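Alpha-fucosidase (Bifidobacterium bifidum, PDB 2EAD) probably releases alpha-1,2-linked L-fucose from glycans by hydrolysis, this chain being the catalytic piece of a longer bifidobacterial enzyme that also binds calcium. Local coordinates at residues D18-K23 with E372-K377; L52-G57 with R180-S185. The protein carries 1 engineered substitution. All blocks are in the same frame, centred on the assembly; numbering follows the deposited sequence.

How the interactions relate
Interaction 1 joins two domains and interaction 2 lies inside one of them, and their chemistry differs accordingly. Interaction 1 is partly buried and ties the N-terminal beta domain to helix 365-386 of the catalytic domain, through one salt bridge and a little leucine packing. Interaction 2 is buried and sets strand 52-55 of one sheet against strand 176-185 of another with an aromatic ring, a hydrogen bond from an asparagine amide and a bridging water. Both reach the nine-stranded sheet, which holds 19-22 as an outermost strand and 176-185 further in. Their centres are about 16 Å apart, and Tyr22 CE2 packs on Leu52 CD2 at 3.8 Å.

Interaction 1 (D18-K23 with E372-K377); sequences DWLWYK and ETLVYK
Asp18 and Lys377 supply the polar part of this contact between the outermost strand 19-22 of the N-terminal beta domain and helix 365-386 of the catalytic domain. Lys377 NZ donates to Asp18 OD1 at 3.1 Å, a salt bridge in which the ammonium sits above the carboxylate plane, 45° out of it. The two side chains meet at about a right angle, and the extended lysine also lays its CD 3.5 Å from Asp18 OD2. That second oxygen is hydrogen-bonded to Tyr331, so the carboxylate is gripped by both of its oxygens and its rotation is restrained.

The apolar part belongs to Leu374, about one turn earlier on the helix. Its CG stands opposite the carbonyl carbon (chi1 -73°), and the methyl fork beyond reaches the strand: CD1 lies 4.0 Å from Leu20 CD2, the two leucines running past each other in opposite directions. The same CD1 comes to 3.9 Å from Trp19 O, as does CD2, placing both methyls against a backbone carbonyl.

A single ion pair beside a small leucine contact thus ties the two domains here, and the nearby ammonium, with the tyrosine hydroxyl on the second oxygen, probably favours the charged form of Asp18.

Interaction 2 (L52-G57 with R180-S185); sequences LPFGNG and REYFAS. With CA (calcium ion), chain D.
Within the N-terminal beta domain, whose sequence belongs to the galactose-mutarotase clan, two antiparallel sheets meet where strand 52-55 runs beside residues 180-185 of strand 176-185, with 36° between the N-to-C directions of these short segments. Phe54 fills the junction. Its CG lies between the backbone N and the carbonyl carbon (chi1 68°), which swings the ring against the neighbouring strand. One face lies over Tyr182 C, offset toward the rim, and CZ rests 3.7 Å from Tyr182 CB. At the ring edge CD1 meets Ala184 N at 3.4 Å, while Phe183 C approaches CE1 obliquely. Met191 of strand 190-197 also touches this ring. Cutting it back to the methyl of an alanine here is likely to open a gap beside Tyr182 CB and the backbone of Phe183, weakening the join between the sheets.

Farther along, Ala184 CB packs 3.6 Å from Gly55 C. A water donates to both Gly55 O and Ala184 O, bridging the strands. Gly57 O binds a calcium ion, completed by Glu77, Ser386 and Leu393. Just before it, the Asn56 amide is held at both ends, OD1 by Ile59 N and ND2 by Ser185 O, the latter at 3.0 Å from ND2, nearly straight at 165°, with the acceptor in the amide plane but the donor above the carbonyl plane.

Interaction 1 (D18-K23 with E372-K377)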
ATOM      1  N   ASP A  18     -14.865 -14.382 -10.002  1.00 18.63           N
ATOM      2  CA  ASP A  18     -15.014 -12.915 -10.078  1.00 18.01           C
ATOM      3  C   ASP A  18     -14.317 -12.366 -11.314  1.00 17.65           C
ATOM      4  O   ASP A  18     -13.100 -12.546 -11.475  1.00 17.73           O
ATOM      5  CB  ASP A  18     -14.418 -12.241  -8.831  1.00 17.57           C
ATOM      6  CG  ASP A  18     -15.101 -12.669  -7.548  1.00 19.13           C
ATOM      7  OD1 ASP A  18     -16.351 -12.742  -7.571  1.00 18.59           O
ATOM      8  OD2 ASP A  18     -14.408 -12.898  -6.518  1.00 18.30           O
ATOM      9  N   TRP A  19     -15.066 -11.705 -12.192  1.00 16.90           N
ATOM     10  CA  TRP A  19     -14.486 -11.142 -13.439  1.00 16.97           C
ATOM     11  C   TRP A  19     -14.664  -9.653 -13.534  1.00 17.08           C
ATOM     12  O   TRP A  19     -15.740  -9.124 -13.203  1.00 17.91           O
ATOM     13  CB  TRP A  19     -15.221 -11.652 -14.661  1.00 16.94           C
ATOM     14  CG  TRP A  19     -14.936 -13.071 -15.075  1.00 17.69           C
ATOM     15  CD1 TRP A  19     -14.261 -14.017 -14.376  1.00 17.83           C
ATOM     16  CD2 TRP A  19     -15.365 -13.683 -16.286  1.00 16.87           C
ATOM     17  NE1 TRP A  19     -14.239 -15.201 -15.084  1.00 18.08           N
ATOM     18  CE2 TRP A  19     -14.898 -15.011 -16.269  1.00 18.23           C
ATOM     19  CE3 TRP A  19     -16.094 -13.228 -17.400  1.00 16.88           C
ATOM     20  CZ2 TRP A  19     -15.149 -15.911 -17.328  1.00 18.15           C
ATOM     21  CZ3 TRP A  19     -16.348 -14.122 -18.443  1.00 18.10           C
ATOM     22  CH2 TRP A  19     -15.876 -15.444 -18.392  1.00 17.12           C
ATOM     23  N   LEU A  20     -13.643  -8.979 -14.045  1.00 16.93           N
ATOM     24  CA  LEU A  20     -13.828  -7.682 -14.672  1.00 17.32           C
ATOM     25  C   LEU A  20     -13.890  -8.043 -16.136  1.00 17.49           C
ATOM     26  O   LEU A  20     -12.998  -8.741 -16.628  1.00 19.01           O
ATOM     27  CB  LEU A  20     -12.626  -6.759 -14.414  1.00 17.28           C
ATOM     28  CG  LEU A  20     -12.194  -6.514 -12.963  1.00 16.80           C
ATOM     29  CD1 LEU A  20     -11.195  -5.360 -12.943  1.00 18.46           C
ATOM     30  CD2 LEU A  20     -13.409  -6.167 -12.141  1.00 16.74           C
ATOM     31  N   TRP A  21     -14.941  -7.623 -16.835  1.00 17.80           N
ATOM     32  CA  TRP A  21     -15.087  -8.046 -18.237  1.00 18.11           C
ATOM     33  C   TRP A  21     -15.586  -6.952 -19.164  1.00 18.02           C
ATOM     34  O   TRP A  21     -16.310  -6.055 -18.734  1.00 16.98           O
ATOM     35  CB  TRP A  21     -15.924  -9.318 -18.359  1.00 18.11           C
ATOM     36  CG  TRP A  21     -17.346  -9.205 -17.888  1.00 18.26           C
ATOM     37  CD1 TRP A  21     -17.794  -9.151 -16.589  1.00 17.68           C
ATOM     38  CD2 TRP A  21     -18.506  -9.169 -18.713  1.00 18.93           C
ATOM     39  NE1 TRP A  21     -19.167  -9.056 -16.563  1.00 17.44           N
ATOM     40  CE2 TRP A  21     -19.631  -9.076 -17.857  1.00 19.65           C
ATOM     41  CE3 TRP A  21     -18.709  -9.201 -20.103  1.00 20.70           C
ATOM     42  CZ2 TRP A  21     -20.947  -9.020 -18.347  1.00 18.57           C
ATOM     43  CZ3 TRP A  21     -20.018  -9.142 -20.592  1.00 19.59           C
ATOM     44  CH2 TRP A  21     -21.120  -9.074 -19.713  1.00 20.25           C
ATOM     45  N   TYR A  22     -15.159  -7.039 -20.428  1.00 18.51           N
ATOM     46  CA  TYR A  22     -15.374  -5.993 -21.449  1.00 17.99           C
ATOM     47  C   TYR A  22     -15.705  -6.639 -22.801  1.00 18.67           C
ATOM     48  O   TYR A  22     -15.168  -7.688 -23.145  1.00 19.68           O
ATOM     49  CB  TYR A  22     -14.114  -5.087 -21.578  1.00 18.42           C
ATOM     50  CG  TYR A  22     -13.713  -4.530 -20.223  1.00 16.52           C
ATOM     51  CD1 TYR A  22     -14.112  -3.264 -19.811  1.00 18.21           C
ATOM     52  CD2 TYR A  22     -13.022  -5.322 -19.332  1.00 18.03           C
ATOM     53  CE1 TYR A  22     -13.791  -2.794 -18.515  1.00 15.73           C
ATOM     54  CE2 TYR A  22     -12.722  -4.885 -18.055  1.00 17.16           C
ATOM     55  CZ  TYR A  22     -13.099  -3.633 -17.659  1.00 17.48           C
ATOM     56  OH  TYR A  22     -12.751  -3.257 -16.385  1.00 17.26           O
ATOM     57  N   LYS A  23     -16.553  -5.996 -23.577  1.00 19.40           N
ATOM     58  CA  LYS A  23     -16.990  -6.555 -24.868  1.00 20.86           C
ATOM     59  C   LYS A  23     -16.292  -5.904 -26.065  1.00 21.04           C
ATOM     60  O   LYS A  23     -16.814  -5.909 -27.181  1.00 21.32           O
ATOM     61  CB  LYS A  23     -18.507  -6.376 -24.973  1.00 21.74           C
ATOM     62  CG  LYS A  23     -19.306  -7.188 -23.974  1.00 23.00           C
ATOM     63  CD  LYS A  23     -20.743  -6.600 -23.817  1.00 29.92           C
ATOM     64  CE  LYS A  23     -21.558  -6.626 -25.136  1.00 32.69           C
ATOM     65  NZ  LYS A  23     -21.735  -8.072 -25.575  1.00 33.70           N
ATOM     66  N   GLU A 372     -19.302  -2.248  -6.047  1.00 14.72           N
ATOM     67  CA  GLU A 372     -18.675  -2.009  -4.749  1.00 14.80           C
ATOM     68  C   GLU A 372     -17.826  -3.189  -4.329  1.00 14.93           C
ATOM     69  O   GLU A 372     -16.699  -3.068  -3.851  1.00 14.29           O
ATOM     70  CB  GLU A 372     -19.736  -1.736  -3.691  1.00 14.94           C
ATOM     71  CG  GLU A 372     -20.349  -0.368  -3.873  1.00 15.76           C
ATOM     72  CD  GLU A 372     -21.737  -0.229  -3.351  1.00 17.55           C
ATOM     73  OE1 GLU A 372     -22.164  -1.061  -2.502  1.00 15.50           O
ATOM     74  OE2 GLU A 372     -22.377   0.762  -3.772  1.00 16.75           O
ATOM     75  N   THR A 373     -18.402  -4.354  -4.534  1.00 14.07           N
ATOM     76  CA  THR A 373     -17.798  -5.585  -4.144  1.00 15.61           C
ATOM     77  C   THR A 373     -16.606  -5.951  -5.097  1.00 14.94           C
ATOM     78  O   THR A 373     -15.543  -6.411  -4.633  1.00 14.01           O
ATOM     79  CB  THR A 373     -18.997  -6.515  -4.046  1.00 16.31           C
ATOM     80  OG1 THR A 373     -19.233  -6.936  -2.684  1.00 21.30           O
ATOM     81  CG2 THR A 373     -19.117  -7.510  -5.141  1.00 12.48           C
ATOM     82  N   LEU A 374     -16.724  -5.637  -6.392  1.00 14.39           N
ATOM     83  CA  LEU A 374     -15.583  -5.853  -7.311  1.00 15.24           C
ATOM     84  C   LEU A 374     -14.402  -4.946  -6.999  1.00 15.08           C
ATOM     85  O   LEU A 374     -13.236  -5.385  -7.058  1.00 14.51           O
ATOM     86  CB  LEU A 374     -15.947  -5.664  -8.795  1.00 14.22           C
ATOM     87  CG  LEU A 374     -16.798  -6.779  -9.432  1.00 15.61           C
ATOM     88  CD1 LEU A 374     -17.189  -6.345 -10.837  1.00 15.88           C
ATOM     89  CD2 LEU A 374     -16.053  -8.110  -9.421  1.00 16.00           C
ATOM     90  N   VAL A 375     -14.684  -3.676  -6.729  1.00 14.51           N
ATOM     91  CA  VAL A 375     -13.580  -2.766  -6.380  1.00 14.47           C
ATOM     92  C   VAL A 375     -12.878  -3.250  -5.107  1.00 14.15           C
ATOM     93  O   VAL A 375     -11.649  -3.188  -5.009  1.00 14.29           O
ATOM     94  CB  VAL A 375     -14.066  -1.295  -6.295  1.00 15.27           C
ATOM     95  CG1 VAL A 375     -13.006  -0.375  -5.647  1.00 13.83           C
ATOM     96  CG2 VAL A 375     -14.414  -0.783  -7.702  1.00 14.70           C
ATOM     97  N   TYR A 376     -13.657  -3.711  -4.130  1.00 14.17           N
ATOM     98  CA  TYR A 376     -13.117  -4.263  -2.888  1.00 13.78           C
ATOM     99  C   TYR A 376     -12.175  -5.454  -3.225  1.00 14.38           C
ATOM    100  O   TYR A 376     -11.027  -5.534  -2.762  1.00 14.67           O
ATOM    101  CB  TYR A 376     -14.253  -4.737  -1.945  1.00 14.53           C
ATOM    102  CG  TYR A 376     -13.704  -5.540  -0.795  1.00 13.84           C
ATOM    103  CD1 TYR A 376     -13.229  -4.897   0.347  1.00 12.97           C
ATOM    104  CD2 TYR A 376     -13.608  -6.929  -0.863  1.00 12.87           C
ATOM    105  CE1 TYR A 376     -12.679  -5.639   1.389  1.00 13.05           C
ATOM    106  CE2 TYR A 376     -13.051  -7.666   0.144  1.00 15.14           C
ATOM    107  CZ  TYR A 376     -12.575  -7.017   1.269  1.00 15.27           C
ATOM    108  OH  TYR A 376     -12.009  -7.752   2.292  1.00 16.53           O
ATOM    109  N   LYS A 377     -12.681  -6.398  -4.000  1.00 13.59           N
ATOM    110  CA  LYS A 377     -11.917  -7.600  -4.344  1.00 14.23           C
ATOM    111  C   LYS A 377     -10.654  -7.268  -5.137  1.00 13.46           C
ATOM    112  O   LYS A 377      -9.643  -7.958  -5.029  1.00 14.48           O
ATOM    113  CB  LYS A 377     -12.803  -8.541  -5.165  1.00 14.44           C
ATOM    114  CG  LYS A 377     -13.976  -9.122  -4.354  1.00 13.71           C
ATOM    115  CD  LYS A 377     -15.072  -9.744  -5.234  1.00 14.52           C
ATOM    116  CE  LYS A 377     -16.089 -10.445  -4.318  1.00 15.64           C
ATOM    117  NZ  LYS A 377     -17.204 -11.206  -5.075  1.00 12.52           N
TER

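Interaction 2 (L52-G57 with R180-S185)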
ATOM      1  N   LEU A  52      -5.792  -4.423 -18.500  1.00 16.62           N
ATOM      2  CA  LEU A  52      -6.056  -5.293 -17.343  1.00 16.25           C
ATOM      3  C   LEU A  52      -4.772  -5.926 -16.783  1.00 16.47           C
ATOM      4  O   LEU A  52      -4.087  -6.680 -17.489  1.00 14.45           O
ATOM      5  CB  LEU A  52      -7.081  -6.372 -17.710  1.00 16.66           C
ATOM      6  CG  LEU A  52      -8.464  -5.772 -18.090  1.00 17.39           C
ATOM      7  CD1 LEU A  52      -9.386  -6.823 -18.721  1.00 16.59           C
ATOM      8  CD2 LEU A  52      -9.127  -5.136 -16.871  1.00 15.64           C
ATOM      9  N   PRO A  53      -4.451  -5.613 -15.505  1.00 15.85           N
ATOM     10  CA  PRO A  53      -3.179  -6.048 -14.908  1.00 15.93           C
ATOM     11  C   PRO A  53      -3.179  -7.468 -14.368  1.00 16.27           C
ATOM     12  O   PRO A  53      -4.184  -7.949 -13.882  1.00 15.89           O
ATOM     13  CB  PRO A  53      -2.995  -5.069 -13.738  1.00 15.40           C
ATOM     14  CG  PRO A  53      -4.456  -4.837 -13.245  1.00 16.01           C
ATOM     15  CD  PRO A  53      -5.267  -4.809 -14.568  1.00 15.16           C
ATOM     16  N   PHE A  54      -2.011  -8.112 -14.410  1.00 16.29           N
ATOM     17  CA  PHE A  54      -1.755  -9.353 -13.677  1.00 15.78           C
ATOM     18  C   PHE A  54      -0.249  -9.403 -13.337  1.00 15.70           C
ATOM     19  O   PHE A  54       0.530  -8.634 -13.913  1.00 15.39           O
ATOM     20  CB  PHE A  54      -2.195 -10.581 -14.502  1.00 16.37           C
ATOM     21  CG  PHE A  54      -1.353 -10.815 -15.745  1.00 16.02           C
ATOM     22  CD1 PHE A  54      -0.291 -11.734 -15.734  1.00 16.06           C
ATOM     23  CD2 PHE A  54      -1.597 -10.111 -16.908  1.00 14.95           C
ATOM     24  CE1 PHE A  54       0.491 -11.929 -16.877  1.00 16.70           C
ATOM     25  CE2 PHE A  54      -0.808 -10.316 -18.065  1.00 15.78           C
ATOM     26  CZ  PHE A  54       0.235 -11.209 -18.037  1.00 14.87           C
ATOM     27  N   GLY A  55       0.161 -10.250 -12.394  1.00 14.92           N
ATOM     28  CA  GLY A  55       1.564 -10.289 -11.992  1.00 15.67           C
ATOM     29  C   GLY A  55       1.841 -11.387 -10.998  1.00 16.26           C
ATOM     30  O   GLY A  55       0.915 -12.011 -10.526  1.00 16.67           O
ATOM     31  N   ASN A  56       3.117 -11.638 -10.703  1.00 15.62           N
ATOM     32  CA  ASN A  56       3.516 -12.627  -9.697  1.00 15.98           C
ATOM     33  C   ASN A  56       4.296 -11.986  -8.556  1.00 15.21           C
ATOM     34  O   ASN A  56       5.038 -12.655  -7.847  1.00 15.72           O
ATOM     35  CB  ASN A  56       4.333 -13.789 -10.342  1.00 15.82           C
ATOM     36  CG  ASN A  56       5.676 -13.310 -10.923  1.00 17.46           C
ATOM     37  OD1 ASN A  56       6.021 -12.145 -10.818  1.00 15.25           O
ATOM     38  ND2 ASN A  56       6.426 -14.222 -11.542  1.00 19.88           N
ATOM     39  N   GLY A  57       4.132 -10.679  -8.378  1.00 15.71           N
ATOM     40  CA  GLY A  57       4.884  -9.924  -7.366  1.00 15.99           C
ATOM     41  C   GLY A  57       6.185  -9.357  -7.927  1.00 16.32           C
ATOM     42  O   GLY A  57       6.738  -8.417  -7.363  1.00 16.63           O
ATOM     43  N   ARG A 180      -6.824 -16.252 -26.085  1.00 22.75           N
ATOM     44  CA  ARG A 180      -5.595 -15.900 -25.424  1.00 21.72           C
ATOM     45  C   ARG A 180      -5.829 -15.973 -23.923  1.00 21.91           C
ATOM     46  O   ARG A 180      -6.931 -15.637 -23.429  1.00 22.42           O
ATOM     47  CB  ARG A 180      -5.135 -14.508 -25.883  1.00 21.91           C
ATOM     48  CG  ARG A 180      -5.334 -14.295 -27.394  1.00 22.26           C
ATOM     49  CD  ARG A 180      -4.377 -13.319 -28.114  1.00 23.79           C
ATOM     50  NE  ARG A 180      -4.974 -12.020 -28.097  1.00 29.53           N
ATOM     51  CZ  ARG A 180      -5.304 -11.265 -29.132  1.00 26.46           C
ATOM     52  NH1 ARG A 180      -5.050 -11.588 -30.398  1.00 25.07           N
ATOM     53  NH2 ARG A 180      -5.867 -10.115 -28.848  1.00 27.20           N
ATOM     54  N   GLU A 181      -4.836 -16.485 -23.203  1.00 20.93           N
ATOM     55  CA  GLU A 181      -4.862 -16.541 -21.746  1.00 20.62           C
ATOM     56  C   GLU A 181      -3.483 -16.077 -21.247  1.00 21.57           C
ATOM     57  O   GLU A 181      -2.425 -16.498 -21.765  1.00 20.38           O
ATOM     58  CB  GLU A 181      -5.156 -17.956 -21.288  1.00 21.61           C
ATOM     59  CG  GLU A 181      -5.198 -18.152 -19.814  1.00 22.18           C
ATOM     60  CD  GLU A 181      -5.113 -19.616 -19.450  1.00 25.39           C
ATOM     61  OE1 GLU A 181      -4.035 -20.201 -19.614  1.00 25.80           O
ATOM     62  OE2 GLU A 181      -6.133 -20.188 -19.014  1.00 24.33           O
ATOM     63  N   TYR A 182      -3.497 -15.211 -20.236  1.00 20.90           N
ATOM     64  CA  TYR A 182      -2.264 -14.681 -19.671  1.00 19.85           C
ATOM     65  C   TYR A 182      -2.273 -14.803 -18.162  1.00 20.04           C
ATOM     66  O   TYR A 182      -3.259 -14.471 -17.512  1.00 19.89           O
ATOM     67  CB  TYR A 182      -2.124 -13.220 -20.005  1.00 19.75           C
ATOM     68  CG  TYR A 182      -2.240 -12.856 -21.447  1.00 19.55           C
ATOM     69  CD1 TYR A 182      -1.132 -12.940 -22.287  1.00 21.05           C
ATOM     70  CD2 TYR A 182      -3.441 -12.391 -21.970  1.00 17.88           C
ATOM     71  CE1 TYR A 182      -1.206 -12.572 -23.597  1.00 21.45           C
ATOM     72  CE2 TYR A 182      -3.542 -12.029 -23.279  1.00 20.37           C
ATOM     73  CZ  TYR A 182      -2.404 -12.130 -24.092  1.00 21.84           C
ATOM     74  OH  TYR A 182      -2.456 -11.769 -25.397  1.00 19.81           O
ATOM     75  N   PHE A 183      -1.182 -15.294 -17.608  1.00 19.67           N
ATOM     76  CA  PHE A 183      -0.972 -15.243 -16.181  1.00 19.75           C
ATOM     77  C   PHE A 183       0.503 -15.170 -15.860  1.00 19.38           C
ATOM     78  O   PHE A 183       1.364 -15.451 -16.712  1.00 18.80           O
ATOM     79  CB  PHE A 183      -1.651 -16.405 -15.422  1.00 19.63           C
ATOM     80  CG  PHE A 183      -1.200 -17.776 -15.853  1.00 19.98           C
ATOM     81  CD1 PHE A 183      -0.138 -18.414 -15.209  1.00 21.13           C
ATOM     82  CD2 PHE A 183      -1.874 -18.449 -16.870  1.00 21.10           C
ATOM     83  CE1 PHE A 183       0.273 -19.690 -15.605  1.00 19.00           C
ATOM     84  CE2 PHE A 183      -1.482 -19.714 -17.277  1.00 20.56           C
ATOM     85  CZ  PHE A 183      -0.412 -20.344 -16.641  1.00 20.84           C
ATOM     86  N   ALA A 184       0.793 -14.781 -14.624  1.00 18.96           N
ATOM     87  CA  ALA A 184       2.164 -14.803 -14.136  1.00 18.77           C
ATOM     88  C   ALA A 184       2.238 -15.656 -12.877  1.00 18.51           C
ATOM     89  O   ALA A 184       1.696 -15.284 -11.822  1.00 18.41           O
ATOM     90  CB  ALA A 184       2.682 -13.375 -13.884  1.00 18.43           C
ATOM     91  N   SER A 185       2.901 -16.806 -13.005  1.00 17.91           N
ATOM     92  CA  SER A 185       3.048 -17.774 -11.917  1.00 17.63           C
ATOM     93  C   SER A 185       4.068 -17.288 -10.925  1.00 17.51           C
ATOM     94  O   SER A 185       5.184 -16.949 -11.297  1.00 17.43           O
ATOM     95  CB  SER A 185       3.461 -19.177 -12.446  1.00 17.02           C
ATOM     96  OG  SER A 185       3.833 -20.046 -11.372  1.00 15.95           O
TER
HETATM   97 CA    CA D 899       6.904  -5.886  -6.073  1.00 24.28          CA
HETATM   98  O   HOH W   1       0.480 -14.806  -9.475  1.00 17.72           O